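Local structure of uncharacterized hypothetical protein FTT_1539c (Francisella tularensis subsp. tularensis, 4QVR) at residues Arg431-Leu434 and Asn439-Tyr442; Ser132-Ser137 and Asp311-Tyr316; Glu103-Ile106 and Asn110-Asp113; Ile147-Glu152 and Ile267-Ile272. The protein is of unknown function but belongs to the DUF6844 family and, carrying a signal sequence, is probably exported from the cytoplasm. All blocks are in the same frame, centred on the assembly; numbering follows the deposited sequence.

Interaction 1: residues Arg431-Leu434 and Asn439-Tyr442; sequences RYKL and NIVY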
# COMPACT_ATOMS: atom_id res chain seq x y z
N ARG A 431 22.24 5.65 8.07
CA ARG A 431 23.22 5.22 7.11
C ARG A 431 23.60 3.80 7.45
O ARG A 431 23.82 3.44 8.61
CB ARG A 431 24.42 6.15 7.25
CG ARG A 431 25.61 5.87 6.36
CD ARG A 431 26.71 6.86 6.66
NE ARG A 431 27.97 6.51 5.99
CZ ARG A 431 28.77 5.54 6.40
NH1 ARG A 431 29.90 5.29 5.75
NH2 ARG A 431 28.44 4.79 7.45
N TYR A 432 23.68 2.97 6.43
CA TYR A 432 24.02 1.61 6.65
C TYR A 432 24.93 1.11 5.54
O TYR A 432 24.56 1.13 4.37
CB TYR A 432 22.74 0.78 6.74
CG TYR A 432 23.01 -0.70 6.94
CD1 TYR A 432 23.66 -1.15 8.08
CD2 TYR A 432 22.62 -1.64 5.99
CE1 TYR A 432 23.92 -2.49 8.27
CE2 TYR A 432 22.88 -2.99 6.17
CZ TYR A 432 23.52 -3.41 7.32
OH TYR A 432 23.78 -4.75 7.53
N LYS A 433 26.13 0.71 5.91
CA LYS A 433 27.06 0.16 4.93
C LYS A 433 26.70 -1.30 4.81
O LYS A 433 26.59 -1.99 5.82
CB LYS A 433 28.50 0.33 5.37
CG LYS A 433 29.49 -0.00 4.27
CD LYS A 433 30.89 0.52 4.56
CE LYS A 433 31.76 0.41 3.32
NZ LYS A 433 33.09 1.08 3.45
N LEU A 434 26.46 -1.77 3.59
CA LEU A 434 26.12 -3.17 3.38
C LEU A 434 27.30 -4.06 3.80
O LEU A 434 28.48 -3.71 3.57
CB LEU A 434 25.71 -3.40 1.93
CG LEU A 434 24.48 -2.62 1.44
CD1 LEU A 434 24.27 -2.86 -0.05
CD2 LEU A 434 23.22 -2.97 2.23
N ASN A 439 29.27 -0.59 -0.61
CA ASN A 439 28.10 0.24 -0.80
C ASN A 439 27.45 0.70 0.50
O ASN A 439 27.56 0.05 1.54
CB ASN A 439 27.07 -0.47 -1.68
CG ASN A 439 27.55 -0.66 -3.10
OD1 ASN A 439 28.75 -0.52 -3.40
ND2 ASN A 439 26.62 -0.98 -4.00
N ILE A 440 26.77 1.83 0.40
CA ILE A 440 26.14 2.45 1.52
C ILE A 440 24.73 2.85 1.14
O ILE A 440 24.50 3.34 0.03
CB ILE A 440 26.90 3.73 1.92
CG1 ILE A 440 28.38 3.42 2.11
CG2 ILE A 440 26.29 4.36 3.18
CD1 ILE A 440 29.23 4.66 2.27
N VAL A 441 23.81 2.64 2.08
CA VAL A 441 22.44 3.01 1.91
C VAL A 441 22.13 4.11 2.91
O VAL A 441 22.49 4.04 4.08
CB VAL A 441 21.52 1.80 2.14
CG1 VAL A 441 20.06 2.17 1.89
CG2 VAL A 441 21.95 0.67 1.22
N TYR A 442 21.47 5.15 2.43
CA TYR A 442 21.06 6.24 3.25
C TYR A 442 19.57 6.19 3.35
O TYR A 442 18.91 5.65 2.46
CB TYR A 442 21.49 7.56 2.62
CG TYR A 442 22.98 7.68 2.46
CD1 TYR A 442 23.75 8.22 3.47
CD2 TYR A 442 23.61 7.21 1.31
CE1 TYR A 442 25.12 8.32 3.34
CE2 TYR A 442 24.97 7.31 1.16
CZ TYR A 442 25.73 7.86 2.17
OH TYR A 442 27.08 7.95 2.03
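Arg431 stretches alongside Tyr442 and crosses Ile440 on one face of a beta hairpin. With CG anti to the backbone N (chi1 178°) and the chain extended as far as NE, the arginine runs outward in the same direction as the tyrosine. Arg431 CG lies 3.9 Å from Tyr442 CE1, but the guanidinium and ring planes are 74° apart, too steep for a parallel stack. Ile440 fills the angle between them: its CG2 approaches Arg431 CG to 3.6 Å and sits over the rim of one guanidinium face and likewise of one Tyr442 ring face. The end of the isoleucine, CD1, reaches Arg431 NH1 at 3.6 Å. Lys433 emerges on this face too, and its CG passes 3.3 Å from Asn439 O.

Tyr432 and Val441 point to the other face. Just past the strand, Leu434 places CD2 4.0 Å from Val441 CG2, and its other methyl turns to Asn439 CB. The backbone fixes this register: Tyr432 and Val441 form a hydrogen-bonded antiparallel pair, Tyr432 N to Val441 O at 2.8 Å and Val441 N to Tyr432 O at 2.8 Å, the latter nearly straight at 170°. Leu434 N to Asn439 O, 3.0 Å, adds a third bond toward the turn.

Within the four-stranded antiparallel sheet, strand 424-433 is outermost in this chain, and strand 440-448 pairs with strand 328-337 through backbone hydrogen bonds of Tyr442 with Gly336. Tyr353 of helix 349-370 meets Tyr442 edge-to-face, whereas Met313 packs on Tyr432, Leu434 and Val441.

Interaction 2: residues Ser132-Ser137 and Asp311-Tyr316; sequences SNYVDS and DMMGDY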
# COMPACT_ATOMS: atom_id res chain seq x y z
N SER A 132 24.29 -2.41 -7.27
CA SER A 132 24.29 -0.96 -7.09
C SER A 132 22.90 -0.34 -7.26
O SER A 132 22.69 0.80 -6.86
CB SER A 132 25.30 -0.26 -8.03
OG SER A 132 24.95 -0.41 -9.40
N ASN A 133 21.95 -1.06 -7.86
CA ASN A 133 20.60 -0.51 -8.02
C ASN A 133 19.63 -1.13 -7.01
O ASN A 133 18.42 -1.12 -7.22
CB ASN A 133 20.08 -0.71 -9.45
CG ASN A 133 19.90 -2.16 -9.81
OD1 ASN A 133 20.36 -3.04 -9.09
ND2 ASN A 133 19.26 -2.41 -10.93
N TYR A 134 20.17 -1.67 -5.92
CA TYR A 134 19.40 -2.28 -4.87
C TYR A 134 18.27 -1.38 -4.36
O TYR A 134 17.14 -1.82 -4.23
CB TYR A 134 20.30 -2.67 -3.68
CG TYR A 134 19.50 -2.97 -2.42
CD1 TYR A 134 18.80 -4.17 -2.28
CD2 TYR A 134 19.40 -2.04 -1.39
CE1 TYR A 134 18.04 -4.44 -1.14
CE2 TYR A 134 18.63 -2.30 -0.25
CZ TYR A 134 17.96 -3.51 -0.12
OH TYR A 134 17.20 -3.79 1.03
N VAL A 135 18.58 -0.13 -4.03
CA VAL A 135 17.55 0.76 -3.50
C VAL A 135 16.38 0.98 -4.45
O VAL A 135 15.22 0.91 -4.04
CB VAL A 135 18.09 2.11 -3.04
CG1 VAL A 135 19.07 1.92 -1.89
CG2 VAL A 135 18.77 2.84 -4.20
N ASP A 136 16.68 1.20 -5.73
CA ASP A 136 15.67 1.42 -6.73
C ASP A 136 14.85 0.17 -6.96
O ASP A 136 13.64 0.25 -7.14
CB ASP A 136 16.31 1.84 -8.07
CG ASP A 136 16.87 3.26 -8.03
OD1 ASP A 136 16.36 4.10 -7.25
OD2 ASP A 136 17.80 3.55 -8.81
N SER A 137 15.53 -0.97 -6.96
CA SER A 137 14.88 -2.23 -7.17
C SER A 137 13.99 -2.59 -5.98
O SER A 137 12.87 -3.08 -6.16
CB SER A 137 15.92 -3.33 -7.44
OG SER A 137 16.59 -3.08 -8.64
N ASP A 311 18.36 -1.53 11.45
CA ASP A 311 17.00 -1.70 11.92
C ASP A 311 15.98 -1.03 11.02
O ASP A 311 14.80 -1.34 11.12
CB ASP A 311 16.84 -1.16 13.36
CG ASP A 311 17.69 -1.92 14.39
OD1 ASP A 311 17.84 -3.15 14.23
OD2 ASP A 311 18.19 -1.28 15.36
N MSE A 312 16.41 -0.13 10.14
CA MSE A 312 15.48 0.60 9.28
C MSE A 312 15.43 0.11 7.87
O MSE A 312 14.61 0.58 7.08
CB MSE A 312 15.96 2.03 9.11
CG MSE A 312 16.34 2.73 10.39
SE MSE A 312 14.76 3.50 11.26
CE MSE A 312 13.77 4.28 9.76
N MSE A 313 16.31 -0.83 7.53
CA MSE A 313 16.42 -1.28 6.16
C MSE A 313 15.18 -1.88 5.55
O MSE A 313 14.99 -1.82 4.32
CB MSE A 313 17.52 -2.32 6.06
CG MSE A 313 18.89 -1.68 6.10
SE MSE A 313 19.40 -0.86 4.36
CE MSE A 313 19.95 -2.56 3.53
N GLY A 314 14.32 -2.44 6.41
CA GLY A 314 13.12 -3.14 5.94
C GLY A 314 11.88 -2.31 5.89
O GLY A 314 10.85 -2.80 5.46
N ASP A 315 12.00 -1.06 6.32
CA ASP A 315 10.92 -0.11 6.35
C ASP A 315 10.69 0.62 5.01
O ASP A 315 11.49 1.45 4.57
CB ASP A 315 11.18 0.93 7.42
CG ASP A 315 11.14 0.35 8.84
OD1 ASP A 315 10.38 -0.63 9.09
OD2 ASP A 315 11.84 0.92 9.73
N TYR A 316 9.54 0.31 4.41
CA TYR A 316 9.09 0.90 3.17
C TYR A 316 7.64 1.42 3.33
O TYR A 316 6.88 0.95 4.22
CB TYR A 316 9.15 -0.17 2.08
CG TYR A 316 10.55 -0.43 1.61
CD1 TYR A 316 11.39 -1.28 2.31
CD2 TYR A 316 11.04 0.19 0.47
CE1 TYR A 316 12.69 -1.51 1.88
CE2 TYR A 316 12.35 -0.04 0.04
CZ TYR A 316 13.16 -0.88 0.76
OH TYR A 316 14.46 -1.10 0.36
O HOH W 1 16.18 -1.72 2.05
O HOH W 2 14.70 1.77 -1.54
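Tyr134 and Tyr316 bring their hydroxyls together around a shared water. Tyr134 OH and Tyr316 OH are 3.9 Å apart, and the water closes the gap, accepting a hydrogen bond from Tyr134 OH at 2.5 Å and from Tyr316 OH at 2.5 Å. It donates to Met313 O at 2.6 Å, so three protein oxygens hold it. A second water donates to Val135 O at 2.7 Å and has a weak bond to Tyr316 OH.

Apolar contact comes from Met313, modelled as selenomethionine. Its chain is bent at both chi2 (-78°) and chi3 (-80°), which folds the methyl back against the Tyr134 side chain: CE lies 4.0 Å from Tyr134 CE2 and is also close to the hydroxyl. Methyl and ring meet obliquely.

In the backbone, Asp315 N bonds to Met312 O at 3.2 Å in a type I beta turn, and Ser137 N to Asn133 O at 2.9 Å closes the first turn of helix 134-159. Gln335 of strand 328-337 also binds Met313 O.

The arrangement is a water-bridged tyrosine pair joining the N-terminal turn of a long helix to a type I turn and the tyrosine just after it, between helix 309-312 and strand 318-322.

Interaction 3: residues Glu103-Ile106 and Asn110-Asp113; sequences ENYI and NLRD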
# COMPACT_ATOMS: atom_id res chain seq x y z
N GLU A 103 3.31 -14.33 7.93
CA GLU A 103 2.31 -15.15 8.66
C GLU A 103 2.59 -15.14 10.18
O GLU A 103 1.70 -14.97 10.98
CB GLU A 103 2.33 -16.61 8.20
CG GLU A 103 1.95 -16.89 6.75
CD GLU A 103 0.46 -16.82 6.45
OE1 GLU A 103 -0.27 -16.08 7.16
OE2 GLU A 103 0.03 -17.49 5.47
N ASN A 104 3.84 -15.35 10.55
CA ASN A 104 4.26 -15.27 11.93
C ASN A 104 4.00 -13.92 12.56
O ASN A 104 3.58 -13.82 13.72
CB ASN A 104 5.73 -15.59 12.02
CG ASN A 104 6.00 -17.07 11.93
OD1 ASN A 104 5.09 -17.90 12.09
ND2 ASN A 104 7.26 -17.42 11.70
N TYR A 105 4.28 -12.86 11.82
CA TYR A 105 4.02 -11.52 12.33
C TYR A 105 2.51 -11.31 12.58
O TYR A 105 2.08 -10.76 13.60
CB TYR A 105 4.58 -10.47 11.36
CG TYR A 105 4.40 -9.06 11.84
CD1 TYR A 105 5.28 -8.50 12.77
CD2 TYR A 105 3.33 -8.27 11.39
CE1 TYR A 105 5.09 -7.19 13.23
CE2 TYR A 105 3.14 -6.99 11.85
CZ TYR A 105 4.01 -6.45 12.76
OH TYR A 105 3.78 -5.14 13.17
N ILE A 106 1.69 -11.75 11.64
CA ILE A 106 0.27 -11.60 11.77
C ILE A 106 -0.27 -12.38 12.98
O ILE A 106 -1.12 -11.88 13.72
CB ILE A 106 -0.44 -12.03 10.48
CG1 ILE A 106 -0.14 -11.03 9.36
CG2 ILE A 106 -1.93 -12.15 10.74
CD1 ILE A 106 -0.55 -11.47 7.95
N ASN A 110 -1.66 -11.20 16.78
CA ASN A 110 -3.12 -11.36 16.82
C ASN A 110 -3.85 -10.32 16.01
O ASN A 110 -4.93 -9.84 16.40
CB ASN A 110 -3.56 -11.29 18.28
CG ASN A 110 -2.76 -12.22 19.14
OD1 ASN A 110 -3.01 -13.42 19.14
ND2 ASN A 110 -1.77 -11.67 19.86
N LEU A 111 -3.27 -9.98 14.86
CA LEU A 111 -3.81 -8.94 14.04
C LEU A 111 -5.19 -9.22 13.53
O LEU A 111 -5.95 -8.29 13.31
CB LEU A 111 -2.89 -8.59 12.86
CG LEU A 111 -1.53 -8.05 13.25
CD1 LEU A 111 -0.76 -7.70 11.99
CD2 LEU A 111 -1.63 -6.85 14.16
N ARG A 112 -5.54 -10.48 13.29
CA ARG A 112 -6.87 -10.78 12.78
C ARG A 112 -7.97 -10.65 13.84
O ARG A 112 -9.15 -10.63 13.52
CB ARG A 112 -6.90 -12.12 12.08
CG ARG A 112 -6.09 -12.08 10.79
CD ARG A 112 -6.11 -13.40 10.02
NE ARG A 112 -5.12 -13.37 8.95
CZ ARG A 112 -5.37 -12.96 7.72
NH1 ARG A 112 -6.59 -12.56 7.38
NH2 ARG A 112 -4.40 -12.97 6.82
N ASP A 113 -7.56 -10.59 15.11
CA ASP A 113 -8.52 -10.36 16.22
C ASP A 113 -8.61 -8.89 16.44
O ASP A 113 -9.56 -8.43 17.03
CB ASP A 113 -8.03 -11.01 17.50
CG ASP A 113 -8.06 -12.50 17.43
OD1 ASP A 113 -8.99 -13.01 16.78
OD2 ASP A 113 -7.19 -13.15 18.04
O HOH W 3 -3.96 -12.80 13.82
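Ile106 and Leu111 meet where helix 94-108 ends in a Schellman motif. One of the motif's two backbone bonds, the longer-range one, runs from Leu111 N to Ile106 O, 3.1 Å long with an angle of 164° at the hydrogen, and reaches the acceptor nearly along the C=O axis. Asn110 makes it possible: its positive phi (51°) reverses the chain and starts it into the short helix 111-114.

Side chains close round this bond. Leu111 CD1 lies 4.0 Å from Tyr105 CE2, the leucine crossing the tyrosine obliquely; Tyr105 has CG anti to its backbone N (chi1 -178°), which swings the ring toward the leucine. Ile106 CG2 is 4.3 Å from Leu111 CB. In one of two conformers of the arginine, Ile106 CG2 also lies 3.9 Å from Arg112 NE, a contact that the second conformer makes less certain.

Farther out, Val118 of strand 117-126 packs on Ile106, Leu111 and Arg112, and Val270 of strand 264-273 on the first two, which seats this helix end on the three-stranded sheet.

A water bridges the two segments here, donating to Ile106 O at 3.0 Å and accepting from Arg112 N at 2.9 Å.

Interaction 4: residues Ile147-Glu152 and Ile267-Ile272; sequences IKAQAE and IGVVVI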
# COMPACT_ATOMS: atom_id res chain seq x y z
N ILE A 147 0.54 -2.47 -4.25
CA ILE A 147 -0.54 -2.48 -5.23
C ILE A 147 -1.23 -3.81 -5.28
O ILE A 147 -2.45 -3.90 -5.49
CB ILE A 147 -0.02 -2.08 -6.64
CG1 ILE A 147 0.12 -0.55 -6.73
CG2 ILE A 147 -0.98 -2.53 -7.72
CD1 ILE A 147 0.71 -0.06 -8.04
N LYS A 148 -0.46 -4.87 -5.09
CA LYS A 148 -1.02 -6.22 -5.08
C LYS A 148 -1.90 -6.40 -3.84
O LYS A 148 -2.99 -6.95 -3.91
CB LYS A 148 0.11 -7.21 -5.10
CG LYS A 148 -0.29 -8.66 -5.29
CD LYS A 148 0.99 -9.43 -5.55
CE LYS A 148 0.72 -10.86 -5.97
NZ LYS A 148 0.00 -11.60 -4.92
N ALA A 149 -1.43 -5.89 -2.71
CA ALA A 149 -2.21 -5.98 -1.49
C ALA A 149 -3.49 -5.19 -1.65
O ALA A 149 -4.55 -5.65 -1.27
CB ALA A 149 -1.41 -5.47 -0.29
N GLN A 150 -3.39 -4.00 -2.24
CA GLN A 150 -4.60 -3.18 -2.44
C GLN A 150 -5.61 -3.86 -3.33
O GLN A 150 -6.82 -3.84 -3.08
CB GLN A 150 -4.27 -1.84 -3.04
CG GLN A 150 -3.58 -0.93 -2.05
CD GLN A 150 -3.12 0.39 -2.65
OE1 GLN A 150 -3.08 0.59 -3.86
NE2 GLN A 150 -2.72 1.29 -1.79
N ALA A 151 -5.10 -4.51 -4.36
CA ALA A 151 -5.97 -5.14 -5.34
C ALA A 151 -6.65 -6.37 -4.77
O ALA A 151 -7.83 -6.64 -5.07
CB ALA A 151 -5.16 -5.48 -6.60
N GLU A 152 -5.94 -7.10 -3.91
CA GLU A 152 -6.51 -8.29 -3.26
C GLU A 152 -7.60 -7.93 -2.26
O GLU A 152 -8.60 -8.65 -2.14
CB GLU A 152 -5.41 -9.15 -2.65
CG GLU A 152 -4.57 -9.77 -3.77
CD GLU A 152 -3.47 -10.69 -3.30
OE1 GLU A 152 -3.17 -10.71 -2.09
OE2 GLU A 152 -2.90 -11.39 -4.17
N ILE A 267 10.13 -7.73 -1.41
CA ILE A 267 9.52 -7.01 -0.30
C ILE A 267 8.16 -7.63 0.05
O ILE A 267 7.36 -7.92 -0.84
CB ILE A 267 9.23 -5.53 -0.69
CG1 ILE A 267 10.50 -4.71 -0.94
CG2 ILE A 267 8.41 -4.82 0.37
CD1 ILE A 267 11.29 -4.34 0.29
N GLY A 268 7.86 -7.76 1.34
CA GLY A 268 6.56 -8.22 1.78
C GLY A 268 5.92 -7.08 2.56
O GLY A 268 6.59 -6.30 3.23
N VAL A 269 4.62 -6.93 2.44
CA VAL A 269 3.92 -5.87 3.16
C VAL A 269 2.69 -6.51 3.77
O VAL A 269 2.06 -7.37 3.16
CB VAL A 269 3.57 -4.67 2.26
CG1 VAL A 269 2.69 -5.11 1.11
CG2 VAL A 269 2.86 -3.55 3.06
N VAL A 270 2.46 -6.18 5.03
CA VAL A 270 1.29 -6.62 5.76
C VAL A 270 0.45 -5.37 5.87
O VAL A 270 0.94 -4.34 6.32
CB VAL A 270 1.67 -7.12 7.18
CG1 VAL A 270 0.43 -7.39 8.04
CG2 VAL A 270 2.49 -8.39 7.11
N VAL A 271 -0.81 -5.46 5.45
CA VAL A 271 -1.76 -4.34 5.54
C VAL A 271 -2.98 -4.71 6.43
O VAL A 271 -3.30 -5.89 6.60
CB VAL A 271 -2.27 -3.86 4.16
CG1 VAL A 271 -1.13 -3.33 3.27
CG2 VAL A 271 -3.07 -4.95 3.43
N ILE A 272 -3.60 -3.68 7.03
CA ILE A 272 -4.80 -3.86 7.82
C ILE A 272 -5.81 -2.84 7.33
O ILE A 272 -5.42 -1.82 6.80
CB ILE A 272 -4.58 -3.55 9.31
CG1 ILE A 272 -4.26 -2.07 9.46
CG2 ILE A 272 -3.54 -4.48 9.88
CD1 ILE A 272 -4.00 -1.60 10.86
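Ala149 presses its single methyl between Val269 and Val271, where a helix lies across one face of a strand. All three CB atoms point across the interface, and the contact is wholly apolar. Ala149 CB lies 4.1 Å from Val271 CG2, 4.2 Å from Val271 CG1 and 4.3 Å from Val269 CG1, so Val271 offers both branches and Val269 one.

The valines adopt different rotamers. Val271 has chi1 -62°, with CG1 beside the backbone N and CG2 in the crowded position between N and carbonyl carbon; this spreads both methyls toward the alanine. In Val269 (chi1 59°) it is CG1 that stands between those two backbone atoms, and this same branch approaches Ala149.

Along the helix flank, Lys148 and Glu152 are one turn apart and form a salt bridge, NZ to OE2 at 3.0 Å. The lysine runs extended and kinks only at its last torsion (-61°), which brings NZ to OE2 from above the carboxylate plane.

Gln150 and Ala151 face helix 402-415, so helix 134-159 lies between that helix and the sheet. Strand 264-273 is central in its three-stranded antiparallel sheet, flanked by strands 117-126 and 251-261, and Val270 points away from helix 134-159, to the sheet face that helix 94-108 covers.

In the fold
Three of the pairs touch, which links all four contacts. Interactions 1 and 2 have centres 9 Å apart and meet where Leu434 CD2 lies 3.5 Å from Met313 CE, joining the hairpin to the turn. Interactions 2 and 4 share helix 134-159; their centres are 17 Å apart, and Tyr316 CE1 reaches Ile267 CD1 at 3.5 Å. Interaction 3 joins interaction 4 from the other face of strand 264-273, with Ile106 CG1 3.9 Å from Val270 CG1 and centres 14 Å apart. Interactions 1 and 3 form the far ends, about 31 Å between centres. The series thus runs from the four-stranded sheet to the three-stranded one; no active site is known.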